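Local coordinates for hypothetical protein ylbA (PDB 1RC6), which catalyses the manganese-dependent hydrolysis of (S)-ureidoglycine to (S)-ureidoglycolate and ammonia, a step in the use of allantoin as a nitrogen source, at residues A[16-21]-A[26-31]; A[49-54]-A[225-230]; A[86-91]-A[203-208]. All blocks are in the same frame, centred on the assembly; numbering follows the deposited sequence.

Three contacts tie this two-cupin chain together, and two of them cross between its halves. Interaction 1 comes first along the chain and closes a hairpin at the edge of the C-terminal cupin sheet. Interaction 2, its centre about 9 Å from that of interaction 1, sets a loop of the N-terminal half on strand 227-230, the sheet neighbour of strand 26-29; an Arg18-Asp226 salt bridge also joins the two. Interaction 3 is nested inside the loop that interaction 2 closes, its centre about 14 Å from that of interaction 2, and brings strand 202-208, next in the same sheet, against strand 81-89. One sheet thus carries the hairpin and the C-terminal side of the cupin interface.

Interaction 1: residues A[16-21]-A[26-31]; sequences ANRAIV and FALLTP
Leu28 packs against the chain from Arg18 to Ile20, and its side chain can be followed outward from the backbone. CB sits 3.5 Å from Ile20 CG2, where the two side chains cross at about a right angle. With CG anti to the backbone N (chi1 177°), the chain then runs back along the 16-21 segment: CG passes close to Arg18 O, and the CD1 branch lies 3.5 Å from Arg18 O and 4.1 Å from Arg18 NH1. The Arg18 guanidinium is itself engaged elsewhere, NE bonding to Leu15 O and NH1 forming a salt bridge to Asp226. The other branch of Leu28, CD2, turns to Ile228 of the adjoining strand.

Strands 20-21 and 26-29 form a short antiparallel beta hairpin, the first of them only weakly bonded and outermost on this side of the C-terminal cupin sheet. The hairpin comes close to the presumed active site: the Phe26 side chain lies about 5 Å from that of Gln236, which by similarity to relatives probably binds manganese and substrate. Leu28 N donates to Ile20 O across 2.7 Å, and one step along, Val21 and Ala27 form a non-hydrogen-bonded pair in which Val21 CG2 comes to 4.0 Å from Ala27 CB. On the face of Leu28, Ile20 CG2 also meets Phe26 CE1 at 3.7 Å.

Interaction 2: residues A[49-54]-A[225-230]; sequences ILSTPK and GDYIFM
The ring of Tyr227 receives Leu50 on one face and Ser51 at its edge. Leu50 CD1 stands over that face in a CH-pi contact, 3.9 Å from the ring centroid and 23° off the normal, shifted toward the Tyr227 CD1 side of the rim. The closest ring atom to Leu50 CD1 is Tyr227 CD1, at 3.6 Å. Leu50 CB lies over the same face, nearer the other side of the ring, 3.9 Å from Tyr227 CE2. Ser51 OG comes in the plane of the ring and hydrogen-bonds to Tyr227 OH; the modelled separation of 2.4 Å is very short and, at this resolution, doubtful as an exact value. The same OG also approaches the second aromatic ring obliquely, 3.6 Å from Phe229 CD2.

Tyr227 CG is anti to the backbone N (chi1 177°), which carries the ring off the strand toward the loop and delivers its hydroxyl to Ser51. The carboxylate of Asp61 holds both partners, accepting from Ser51 N through OD2 and bonding to Tyr227 OH through OD1. A phenylalanine in place of Tyr227 would keep a ring for Leu50 but would probably leave Ser51 OG and Asp61 OD1 without their shared hydroxyl partner, freeing the serine to turn.

Leu50 and Ser51 belong to the loop between strands 46-49 and 60-67 of the N-terminal sheet, whereas Tyr227 and Phe229 lie on a strand of the C-terminal one. The contact thus joins the N-terminal and C-terminal cupin domains of a bicupin chain.

Interaction 3: residues A[86-91]-A[203-208]; sequences YVISGN and GAYILS
Ser208 OG, directly after the Leu207 that packs on Tyr86 and Ile88, is gripped by Ala246 O and, on neighbouring strand 247-254, by Ser248 OG. It belongs to a classic beta bulge, in which Leu207 and Ser208 both face Ser248; Ile88 and Ser89 make the matching bulge against Gln128 in the other cupin. The two halves of the bicupin thus meet through equivalent features, each a tyrosine followed two residues later by the aliphatic residue of a bulge.

The contact between them is apolar and reciprocal. Tyr86 and Leu207 reach for each other from opposite directions: Leu207 CD2 comes to 3.9 Å from Tyr86 CE2, and Leu207 CD1 lies equally far from Tyr86 OH. Ile88 answers by crossing Tyr205 at about a right angle, its CD1 3.5 Å from Tyr205 CE2. CG1 of Ile88 stands anti to the carbonyl carbon (chi1 -65°), which extends the longer branch across the interface. Tyr205 also touches Gln128, and Tyr86 rests on Ile250. Between the two aliphatic residues, Ile88 CG1 and Leu207 CD2 are 4.2 Å apart, each lying in plane at the edge of the tyrosine ring of its own segment.

Interaction 1: residues A[16-21]-A[26-31]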
ATOM      1  N   ALA A  16      -6.404 -21.131   6.569  1.00 89.44           N
ATOM      2  CA  ALA A  16      -5.014 -21.175   7.032  1.00 91.73           C
ATOM      3  C   ALA A  16      -4.076 -21.684   5.933  1.00 93.50           C
ATOM      4  O   ALA A  16      -4.385 -22.665   5.252  1.00 92.34           O
ATOM      5  CB  ALA A  16      -4.899 -22.066   8.269  1.00 81.27           C
ATOM      6  N   ASN A  17      -2.941 -21.004   5.769  1.00 86.01           N
ATOM      7  CA  ASN A  17      -1.931 -21.364   4.772  1.00 88.26           C
ATOM      8  C   ASN A  17      -2.348 -21.068   3.334  1.00 87.15           C
ATOM      9  O   ASN A  17      -2.685 -21.982   2.582  1.00 88.02           O
ATOM     10  CB  ASN A  17      -1.570 -22.851   4.869  1.00 95.45           C
ATOM     11  CG  ASN A  17      -1.170 -23.267   6.264  1.00 97.97           C
ATOM     12  OD1 ASN A  17      -0.321 -22.633   6.894  1.00100.12           O
ATOM     13  ND2 ASN A  17      -1.774 -24.346   6.755  1.00 99.74           N
ATOM     14  N   ARG A  18      -2.320 -19.800   2.947  1.00 81.58           N
ATOM     15  CA  ARG A  18      -2.682 -19.432   1.584  1.00 77.77           C
ATOM     16  C   ARG A  18      -1.523 -18.722   0.871  1.00 75.33           C
ATOM     17  O   ARG A  18      -1.555 -18.514  -0.346  1.00 76.06           O
ATOM     18  CB  ARG A  18      -3.940 -18.560   1.595  1.00 73.68           C
ATOM     19  CG  ARG A  18      -5.192 -19.345   1.941  1.00 73.05           C
ATOM     20  CD  ARG A  18      -6.433 -18.472   1.998  1.00 73.19           C
ATOM     21  NE  ARG A  18      -6.418 -17.555   3.135  1.00 73.51           N
ATOM     22  CZ  ARG A  18      -6.108 -16.264   3.061  1.00 74.35           C
ATOM     23  NH1 ARG A  18      -5.787 -15.718   1.892  1.00 75.30           N
ATOM     24  NH2 ARG A  18      -6.115 -15.519   4.160  1.00 74.54           N
ATOM     25  N   ALA A  19      -0.491 -18.382   1.640  1.00 87.44           N
ATOM     26  CA  ALA A  19       0.694 -17.703   1.118  1.00 85.27           C
ATOM     27  C   ALA A  19       1.315 -18.438  -0.076  1.00 82.38           C
ATOM     28  O   ALA A  19       2.067 -19.393   0.096  1.00 81.04           O
ATOM     29  CB  ALA A  19       1.733 -17.541   2.237  1.00 70.73           C
ATOM     30  N   ILE A  20       1.000 -17.977  -1.283  1.00 52.39           N
ATOM     31  CA  ILE A  20       1.524 -18.576  -2.501  1.00 53.16           C
ATOM     32  C   ILE A  20       2.394 -17.580  -3.248  1.00 49.66           C
ATOM     33  O   ILE A  20       2.206 -16.374  -3.118  1.00 49.67           O
ATOM     34  CB  ILE A  20       0.383 -19.010  -3.434  1.00 83.06           C
ATOM     35  CG1 ILE A  20       0.946 -19.414  -4.802  1.00 84.15           C
ATOM     36  CG2 ILE A  20      -0.617 -17.874  -3.594  1.00 81.71           C
ATOM     37  CD1 ILE A  20       1.952 -20.564  -4.752  1.00 89.15           C
ATOM     38  N   VAL A  21       3.334 -18.085  -4.038  1.00 53.54           N
ATOM     39  CA  VAL A  21       4.232 -17.229  -4.804  1.00 54.54           C
ATOM     40  C   VAL A  21       4.463 -17.720  -6.229  1.00 56.39           C
ATOM     41  O   VAL A  21       4.478 -18.921  -6.485  1.00 58.08           O
ATOM     42  CB  VAL A  21       5.593 -17.110  -4.094  1.00 60.41           C
ATOM     43  CG1 VAL A  21       6.615 -16.430  -5.005  1.00 59.03           C
ATOM     44  CG2 VAL A  21       5.425 -16.319  -2.802  1.00 57.05           C
ATOM     45  N   PHE A  26       2.940 -13.181  -9.556  1.00 46.72           N
ATOM     46  CA  PHE A  26       2.116 -12.743  -8.448  1.00 41.03           C
ATOM     47  C   PHE A  26       2.521 -13.461  -7.175  1.00 35.38           C
ATOM     48  O   PHE A  26       3.268 -14.436  -7.211  1.00 34.53           O
ATOM     49  CB  PHE A  26       0.631 -12.971  -8.765  1.00 53.47           C
ATOM     50  CG  PHE A  26       0.096 -14.295  -8.292  1.00 54.95           C
ATOM     51  CD1 PHE A  26      -0.480 -14.415  -7.030  1.00 53.45           C
ATOM     52  CD2 PHE A  26       0.179 -15.427  -9.105  1.00 56.83           C
ATOM     53  CE1 PHE A  26      -0.966 -15.642  -6.579  1.00 56.01           C
ATOM     54  CE2 PHE A  26      -0.306 -16.665  -8.664  1.00 57.62           C
ATOM     55  CZ  PHE A  26      -0.879 -16.772  -7.399  1.00 57.42           C
ATOM     56  N   ALA A  27       2.034 -12.959  -6.049  1.00 32.89           N
ATOM     57  CA  ALA A  27       2.332 -13.543  -4.751  1.00 30.78           C
ATOM     58  C   ALA A  27       1.257 -13.131  -3.771  1.00 28.80           C
ATOM     59  O   ALA A  27       0.853 -11.974  -3.745  1.00 28.54           O
ATOM     60  CB  ALA A  27       3.671 -13.052  -4.258  1.00 43.93           C
ATOM     61  N   LEU A  28       0.777 -14.081  -2.984  1.00 32.29           N
ATOM     62  CA  LEU A  28      -0.229 -13.788  -1.981  1.00 32.57           C
ATOM     63  C   LEU A  28       0.524 -13.943  -0.679  1.00 32.71           C
ATOM     64  O   LEU A  28       1.075 -14.996  -0.392  1.00 34.66           O
ATOM     65  CB  LEU A  28      -1.386 -14.787  -2.061  1.00 43.83           C
ATOM     66  CG  LEU A  28      -2.535 -14.723  -1.044  1.00 46.75           C
ATOM     67  CD1 LEU A  28      -2.029 -15.146   0.319  1.00 50.01           C
ATOM     68  CD2 LEU A  28      -3.111 -13.334  -0.975  1.00 49.11           C
ATOM     69  N   LEU A  29       0.580 -12.873   0.093  1.00 32.20           N
ATOM     70  CA  LEU A  29       1.284 -12.878   1.363  1.00 33.80           C
ATOM     71  C   LEU A  29       0.322 -12.571   2.482  1.00 34.39           C
ATOM     72  O   LEU A  29      -0.608 -11.788   2.314  1.00 33.86           O
ATOM     73  CB  LEU A  29       2.388 -11.820   1.356  1.00 37.63           C
ATOM     74  CG  LEU A  29       3.790 -12.181   0.866  1.00 38.44           C
ATOM     75  CD1 LEU A  29       3.758 -13.244  -0.215  1.00 41.02           C
ATOM     76  CD2 LEU A  29       4.439 -10.913   0.361  1.00 39.14           C
ATOM     77  N   THR A  30       0.554 -13.190   3.629  1.00 27.59           N
ATOM     78  CA  THR A  30      -0.285 -12.971   4.791  1.00 34.80           C
ATOM     79  C   THR A  30       0.610 -12.469   5.906  1.00 43.76           C
ATOM     80  O   THR A  30       0.951 -13.234   6.805  1.00 38.76           O
ATOM     81  CB  THR A  30      -0.946 -14.270   5.247  1.00 50.56           C
ATOM     82  OG1 THR A  30      -1.716 -14.828   4.168  1.00 48.05           O
ATOM     83  CG2 THR A  30      -1.846 -13.995   6.455  1.00 50.73           C
ATOM     84  N   PRO A  31       0.998 -11.173   5.860  1.00 67.97           N
ATOM     85  CA  PRO A  31       1.869 -10.501   6.841  1.00 78.76           C
ATOM     86  C   PRO A  31       1.780 -11.017   8.280  1.00 85.35           C
ATOM     87  O   PRO A  31       2.730 -10.903   9.061  1.00 81.73           O
ATOM     88  CB  PRO A  31       1.481  -9.019   6.705  1.00 54.00           C
ATOM     89  CG  PRO A  31       0.194  -9.033   5.908  1.00 54.04           C
ATOM     90  CD  PRO A  31       0.385 -10.172   4.970  1.00 51.17           C
TER

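Interaction 2: residues A[49-54]-A[225-230]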
ATOM      1  N   ILE A  49       8.292  -6.210   5.941  1.00 27.59           N
ATOM      2  CA  ILE A  49       8.515  -5.904   4.533  1.00 27.68           C
ATOM      3  C   ILE A  49       7.661  -6.817   3.638  1.00 27.59           C
ATOM      4  O   ILE A  49       7.542  -8.016   3.903  1.00 25.14           O
ATOM      5  CB  ILE A  49       9.989  -6.101   4.191  1.00 23.76           C
ATOM      6  CG1 ILE A  49      10.833  -5.135   5.011  1.00 24.60           C
ATOM      7  CG2 ILE A  49      10.215  -5.907   2.723  1.00 21.58           C
ATOM      8  CD1 ILE A  49      12.306  -5.471   5.006  1.00 21.44           C
ATOM      9  N   LEU A  50       7.072  -6.244   2.587  1.00 26.41           N
ATOM     10  CA  LEU A  50       6.222  -6.993   1.664  1.00 25.16           C
ATOM     11  C   LEU A  50       6.878  -7.135   0.297  1.00 25.63           C
ATOM     12  O   LEU A  50       7.765  -7.948   0.124  1.00 24.42           O
ATOM     13  CB  LEU A  50       4.865  -6.303   1.551  1.00 20.32           C
ATOM     14  CG  LEU A  50       4.221  -6.146   2.939  1.00 20.58           C
ATOM     15  CD1 LEU A  50       2.897  -5.420   2.832  1.00 18.09           C
ATOM     16  CD2 LEU A  50       4.018  -7.505   3.565  1.00 17.64           C
ATOM     17  N   SER A  51       6.455  -6.356  -0.681  1.00 27.09           N
ATOM     18  CA  SER A  51       7.080  -6.454  -1.989  1.00 27.17           C
ATOM     19  C   SER A  51       8.499  -5.861  -1.975  1.00 30.80           C
ATOM     20  O   SER A  51       8.790  -4.915  -1.239  1.00 31.97           O
ATOM     21  CB  SER A  51       6.225  -5.729  -3.029  1.00 24.73           C
ATOM     22  OG  SER A  51       4.943  -6.329  -3.142  1.00 25.56           O
ATOM     23  N   THR A  52       9.384  -6.433  -2.786  1.00 30.27           N
ATOM     24  CA  THR A  52      10.767  -5.962  -2.908  1.00 30.86           C
ATOM     25  C   THR A  52      11.213  -6.359  -4.305  1.00 34.91           C
ATOM     26  O   THR A  52      10.574  -7.186  -4.943  1.00 35.40           O
ATOM     27  CB  THR A  52      11.719  -6.653  -1.913  1.00 30.10           C
ATOM     28  OG1 THR A  52      11.816  -8.043  -2.241  1.00 29.65           O
ATOM     29  CG2 THR A  52      11.214  -6.522  -0.484  1.00 29.82           C
ATOM     30  N   PRO A  53      12.308  -5.771  -4.803  1.00 36.34           N
ATOM     31  CA  PRO A  53      12.790  -6.116  -6.141  1.00 38.18           C
ATOM     32  C   PRO A  53      13.048  -7.609  -6.278  1.00 42.23           C
ATOM     33  O   PRO A  53      12.853  -8.185  -7.344  1.00 44.41           O
ATOM     34  CB  PRO A  53      14.071  -5.303  -6.259  1.00 37.64           C
ATOM     35  CG  PRO A  53      13.712  -4.061  -5.529  1.00 37.22           C
ATOM     36  CD  PRO A  53      13.050  -4.615  -4.273  1.00 38.59           C
ATOM     37  N   LYS A  54      13.481  -8.230  -5.186  1.00 47.96           N
ATOM     38  CA  LYS A  54      13.774  -9.650  -5.194  1.00 49.66           C
ATOM     39  C   LYS A  54      12.516 -10.441  -5.501  1.00 48.10           C
ATOM     40  O   LYS A  54      12.575 -11.628  -5.805  1.00 51.58           O
ATOM     41  CB  LYS A  54      14.362 -10.076  -3.850  1.00 50.91           C
ATOM     42  CG  LYS A  54      15.199 -11.335  -3.957  1.00 63.92           C
ATOM     43  CD  LYS A  54      16.194 -11.466  -2.813  1.00 72.92           C
ATOM     44  CE  LYS A  54      17.220 -12.562  -3.101  1.00 77.65           C
ATOM     45  NZ  LYS A  54      16.602 -13.911  -3.291  1.00 79.51           N
ATOM     46  N   GLY A 225      -6.215  -7.875   5.796  1.00 46.02           N
ATOM     47  CA  GLY A 225      -4.908  -8.252   6.302  1.00 44.47           C
ATOM     48  C   GLY A 225      -4.009  -8.910   5.266  1.00 44.16           C
ATOM     49  O   GLY A 225      -2.790  -8.948   5.430  1.00 45.26           O
ATOM     50  N   ASP A 226      -4.600  -9.439   4.202  1.00 41.15           N
ATOM     51  CA  ASP A 226      -3.826 -10.086   3.149  1.00 40.39           C
ATOM     52  C   ASP A 226      -3.140  -9.057   2.263  1.00 40.05           C
ATOM     53  O   ASP A 226      -3.596  -7.917   2.146  1.00 40.58           O
ATOM     54  CB  ASP A 226      -4.730 -10.948   2.263  1.00 49.02           C
ATOM     55  CG  ASP A 226      -5.178 -12.232   2.941  1.00 52.00           C
ATOM     56  OD1 ASP A 226      -5.958 -12.980   2.308  1.00 53.38           O
ATOM     57  OD2 ASP A 226      -4.753 -12.497   4.094  1.00 54.14           O
ATOM     58  N   TYR A 227      -2.045  -9.470   1.630  1.00 35.78           N
ATOM     59  CA  TYR A 227      -1.309  -8.600   0.736  1.00 33.21           C
ATOM     60  C   TYR A 227      -1.108  -9.348  -0.556  1.00 34.07           C
ATOM     61  O   TYR A 227      -0.831 -10.533  -0.542  1.00 33.93           O
ATOM     62  CB  TYR A 227       0.060  -8.235   1.302  1.00 31.05           C
ATOM     63  CG  TYR A 227       0.856  -7.384   0.342  1.00 25.50           C
ATOM     64  CD1 TYR A 227       0.583  -6.026   0.193  1.00 24.04           C
ATOM     65  CD2 TYR A 227       1.840  -7.949  -0.463  1.00 21.64           C
ATOM     66  CE1 TYR A 227       1.275  -5.248  -0.743  1.00 20.27           C
ATOM     67  CE2 TYR A 227       2.541  -7.192  -1.398  1.00 18.53           C
ATOM     68  CZ  TYR A 227       2.254  -5.848  -1.533  1.00 19.65           C
ATOM     69  OH  TYR A 227       2.952  -5.112  -2.451  1.00 20.77           O
ATOM     70  N   ILE A 228      -1.215  -8.654  -1.677  1.00 33.94           N
ATOM     71  CA  ILE A 228      -1.056  -9.320  -2.950  1.00 34.79           C
ATOM     72  C   ILE A 228      -0.142  -8.575  -3.902  1.00 35.17           C
ATOM     73  O   ILE A 228      -0.327  -7.381  -4.143  1.00 34.61           O
ATOM     74  CB  ILE A 228      -2.407  -9.473  -3.649  1.00 41.58           C
ATOM     75  CG1 ILE A 228      -3.431 -10.036  -2.677  1.00 42.31           C
ATOM     76  CG2 ILE A 228      -2.261 -10.365  -4.869  1.00 42.60           C
ATOM     77  CD1 ILE A 228      -4.826 -10.032  -3.232  1.00 44.84           C
ATOM     78  N   PHE A 229       0.838  -9.287  -4.447  1.00 32.06           N
ATOM     79  CA  PHE A 229       1.741  -8.693  -5.419  1.00 33.07           C
ATOM     80  C   PHE A 229       1.387  -9.176  -6.818  1.00 34.15           C
ATOM     81  O   PHE A 229       1.574 -10.342  -7.140  1.00 34.63           O
ATOM     82  CB  PHE A 229       3.195  -9.062  -5.148  1.00 34.33           C
ATOM     83  CG  PHE A 229       4.118  -8.655  -6.255  1.00 32.31           C
ATOM     84  CD1 PHE A 229       4.793  -9.610  -7.005  1.00 31.67           C
ATOM     85  CD2 PHE A 229       4.288  -7.304  -6.572  1.00 29.99           C
ATOM     86  CE1 PHE A 229       5.635  -9.226  -8.059  1.00 29.27           C
ATOM     87  CE2 PHE A 229       5.117  -6.910  -7.615  1.00 28.27           C
ATOM     88  CZ  PHE A 229       5.793  -7.870  -8.362  1.00 28.70           C
ATOM     89  N   MET A 230       0.879  -8.270  -7.641  1.00 32.83           N
ATOM     90  CA  MET A 230       0.495  -8.584  -9.008  1.00 35.59           C
ATOM     91  C   MET A 230       1.625  -8.092  -9.908  1.00 36.34           C
ATOM     92  O   MET A 230       1.784  -6.889 -10.121  1.00 38.52           O
ATOM     93  CB  MET A 230      -0.806  -7.856  -9.345  1.00 45.87           C
ATOM     94  CG  MET A 230      -1.967  -8.121  -8.384  1.00 49.33           C
ATOM     95  SD  MET A 230      -3.320  -6.901  -8.593  1.00 54.97           S
ATOM     96  CE  MET A 230      -4.157  -6.997  -7.018  1.00 57.23           C
TER

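Interaction 3: residues A[86-91]-A[203-208]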
ATOM      1  N   TYR A  86       0.022   5.372   4.581  1.00 27.54           N
ATOM      2  CA  TYR A  86      -1.422   5.302   4.722  1.00 27.55           C
ATOM      3  C   TYR A  86      -1.791   4.725   6.084  1.00 27.33           C
ATOM      4  O   TYR A  86      -1.361   3.634   6.447  1.00 27.29           O
ATOM      5  CB  TYR A  86      -2.026   4.433   3.625  1.00 32.37           C
ATOM      6  CG  TYR A  86      -3.508   4.232   3.783  1.00 31.37           C
ATOM      7  CD1 TYR A  86      -4.412   5.113   3.208  1.00 30.00           C
ATOM      8  CD2 TYR A  86      -4.007   3.192   4.563  1.00 32.73           C
ATOM      9  CE1 TYR A  86      -5.782   4.975   3.405  1.00 29.67           C
ATOM     10  CE2 TYR A  86      -5.375   3.042   4.773  1.00 32.67           C
ATOM     11  CZ  TYR A  86      -6.258   3.942   4.194  1.00 31.11           C
ATOM     12  OH  TYR A  86      -7.610   3.841   4.447  1.00 31.73           O
ATOM     13  N   VAL A  87      -2.588   5.469   6.839  1.00 37.23           N
ATOM     14  CA  VAL A  87      -3.005   5.017   8.147  1.00 39.49           C
ATOM     15  C   VAL A  87      -4.141   4.026   8.009  1.00 40.03           C
ATOM     16  O   VAL A  87      -5.271   4.394   7.706  1.00 39.95           O
ATOM     17  CB  VAL A  87      -3.483   6.175   9.035  1.00 36.19           C
ATOM     18  CG1 VAL A  87      -3.953   5.620  10.380  1.00 36.62           C
ATOM     19  CG2 VAL A  87      -2.354   7.193   9.224  1.00 38.08           C
ATOM     20  N   ILE A  88      -3.824   2.760   8.229  1.00 42.20           N
ATOM     21  CA  ILE A  88      -4.813   1.709   8.146  1.00 40.77           C
ATOM     22  C   ILE A  88      -5.795   1.857   9.310  1.00 42.26           C
ATOM     23  O   ILE A  88      -6.995   1.633   9.155  1.00 43.30           O
ATOM     24  CB  ILE A  88      -4.119   0.329   8.185  1.00 31.17           C
ATOM     25  CG1 ILE A  88      -3.248   0.163   6.935  1.00 27.14           C
ATOM     26  CG2 ILE A  88      -5.149  -0.779   8.271  1.00 28.73           C
ATOM     27  CD1 ILE A  88      -2.286  -0.997   7.004  1.00 24.57           C
ATOM     28  N   SER A  89      -5.284   2.257  10.467  1.00 37.42           N
ATOM     29  CA  SER A  89      -6.122   2.434  11.643  1.00 37.01           C
ATOM     30  C   SER A  89      -5.337   3.116  12.765  1.00 37.97           C
ATOM     31  O   SER A  89      -4.108   3.009  12.829  1.00 37.12           O
ATOM     32  CB  SER A  89      -6.597   1.086  12.143  1.00 30.88           C
ATOM     33  OG  SER A  89      -5.510   0.405  12.740  1.00 35.74           O
ATOM     34  N   GLY A  90      -6.052   3.818  13.641  1.00 28.16           N
ATOM     35  CA  GLY A  90      -5.399   4.490  14.744  1.00 26.78           C
ATOM     36  C   GLY A  90      -5.125   5.936  14.435  1.00 25.41           C
ATOM     37  O   GLY A  90      -5.803   6.538  13.612  1.00 23.83           O
ATOM     38  N   ASN A  91      -4.114   6.490  15.096  1.00 35.54           N
ATOM     39  CA  ASN A  91      -3.754   7.886  14.899  1.00 35.14           C
ATOM     40  C   ASN A  91      -2.280   8.060  15.054  1.00 35.60           C
ATOM     41  O   ASN A  91      -1.703   7.612  16.046  1.00 37.70           O
ATOM     42  CB  ASN A  91      -4.454   8.782  15.921  1.00 33.58           C
ATOM     43  CG  ASN A  91      -5.885   9.042  15.566  1.00 36.42           C
ATOM     44  OD1 ASN A  91      -6.734   8.173  15.737  1.00 39.46           O
ATOM     45  ND2 ASN A  91      -6.167  10.240  15.043  1.00 38.64           N
ATOM     46  N   GLY A 203       0.614  -3.568  -5.934  1.00 38.76           N
ATOM     47  CA  GLY A 203       0.847  -4.072  -4.600  1.00 34.81           C
ATOM     48  C   GLY A 203      -0.443  -3.767  -3.872  1.00 32.58           C
ATOM     49  O   GLY A 203      -0.768  -2.606  -3.670  1.00 32.91           O
ATOM     50  N   ALA A 204      -1.204  -4.781  -3.490  1.00 26.92           N
ATOM     51  CA  ALA A 204      -2.451  -4.497  -2.814  1.00 25.34           C
ATOM     52  C   ALA A 204      -2.509  -5.083  -1.426  1.00 26.09           C
ATOM     53  O   ALA A 204      -2.049  -6.201  -1.184  1.00 26.13           O
ATOM     54  CB  ALA A 204      -3.609  -5.005  -3.634  1.00 31.18           C
ATOM     55  N   TYR A 205      -3.061  -4.300  -0.512  1.00 37.85           N
ATOM     56  CA  TYR A 205      -3.246  -4.714   0.866  1.00 39.69           C
ATOM     57  C   TYR A 205      -4.746  -4.628   1.092  1.00 42.14           C
ATOM     58  O   TYR A 205      -5.344  -3.565   0.912  1.00 41.65           O
ATOM     59  CB  TYR A 205      -2.544  -3.767   1.830  1.00 32.85           C
ATOM     60  CG  TYR A 205      -2.765  -4.127   3.279  1.00 35.09           C
ATOM     61  CD1 TYR A 205      -2.095  -5.209   3.859  1.00 38.20           C
ATOM     62  CD2 TYR A 205      -3.647  -3.396   4.077  1.00 35.77           C
ATOM     63  CE1 TYR A 205      -2.297  -5.551   5.199  1.00 37.46           C
ATOM     64  CE2 TYR A 205      -3.856  -3.730   5.417  1.00 35.96           C
ATOM     65  CZ  TYR A 205      -3.177  -4.807   5.972  1.00 38.09           C
ATOM     66  OH  TYR A 205      -3.377  -5.135   7.300  1.00 39.74           O
ATOM     67  N   ILE A 206      -5.355  -5.747   1.468  1.00 41.89           N
ATOM     68  CA  ILE A 206      -6.790  -5.787   1.704  1.00 41.19           C
ATOM     69  C   ILE A 206      -7.124  -5.056   2.985  1.00 43.91           C
ATOM     70  O   ILE A 206      -6.800  -5.521   4.079  1.00 42.93           O
ATOM     71  CB  ILE A 206      -7.273  -7.215   1.823  1.00 33.61           C
ATOM     72  CG1 ILE A 206      -6.784  -8.011   0.615  1.00 32.22           C
ATOM     73  CG2 ILE A 206      -8.790  -7.237   1.926  1.00 32.34           C
ATOM     74  CD1 ILE A 206      -7.273  -7.479  -0.708  1.00 32.06           C
ATOM     75  N   LEU A 207      -7.781  -3.911   2.837  1.00 45.84           N
ATOM     76  CA  LEU A 207      -8.155  -3.067   3.968  1.00 48.45           C
ATOM     77  C   LEU A 207      -9.312  -3.575   4.809  1.00 53.01           C
ATOM     78  O   LEU A 207      -9.324  -3.408   6.031  1.00 51.34           O
ATOM     79  CB  LEU A 207      -8.486  -1.665   3.474  1.00 35.37           C
ATOM     80  CG  LEU A 207      -7.283  -0.863   3.009  1.00 33.03           C
ATOM     81  CD1 LEU A 207      -7.750   0.455   2.434  1.00 30.81           C
ATOM     82  CD2 LEU A 207      -6.349  -0.642   4.189  1.00 30.45           C
ATOM     83  N   SER A 208     -10.293  -4.183   4.160  1.00 49.43           N
ATOM     84  CA  SER A 208     -11.438  -4.682   4.896  1.00 54.36           C
ATOM     85  C   SER A 208     -12.292  -5.612   4.067  1.00 57.29           C
ATOM     86  O   SER A 208     -12.121  -5.734   2.856  1.00 61.09           O
ATOM     87  CB  SER A 208     -12.308  -3.517   5.373  1.00 56.16           C
ATOM     88  OG  SER A 208     -13.025  -2.952   4.285  1.00 51.20           O
TER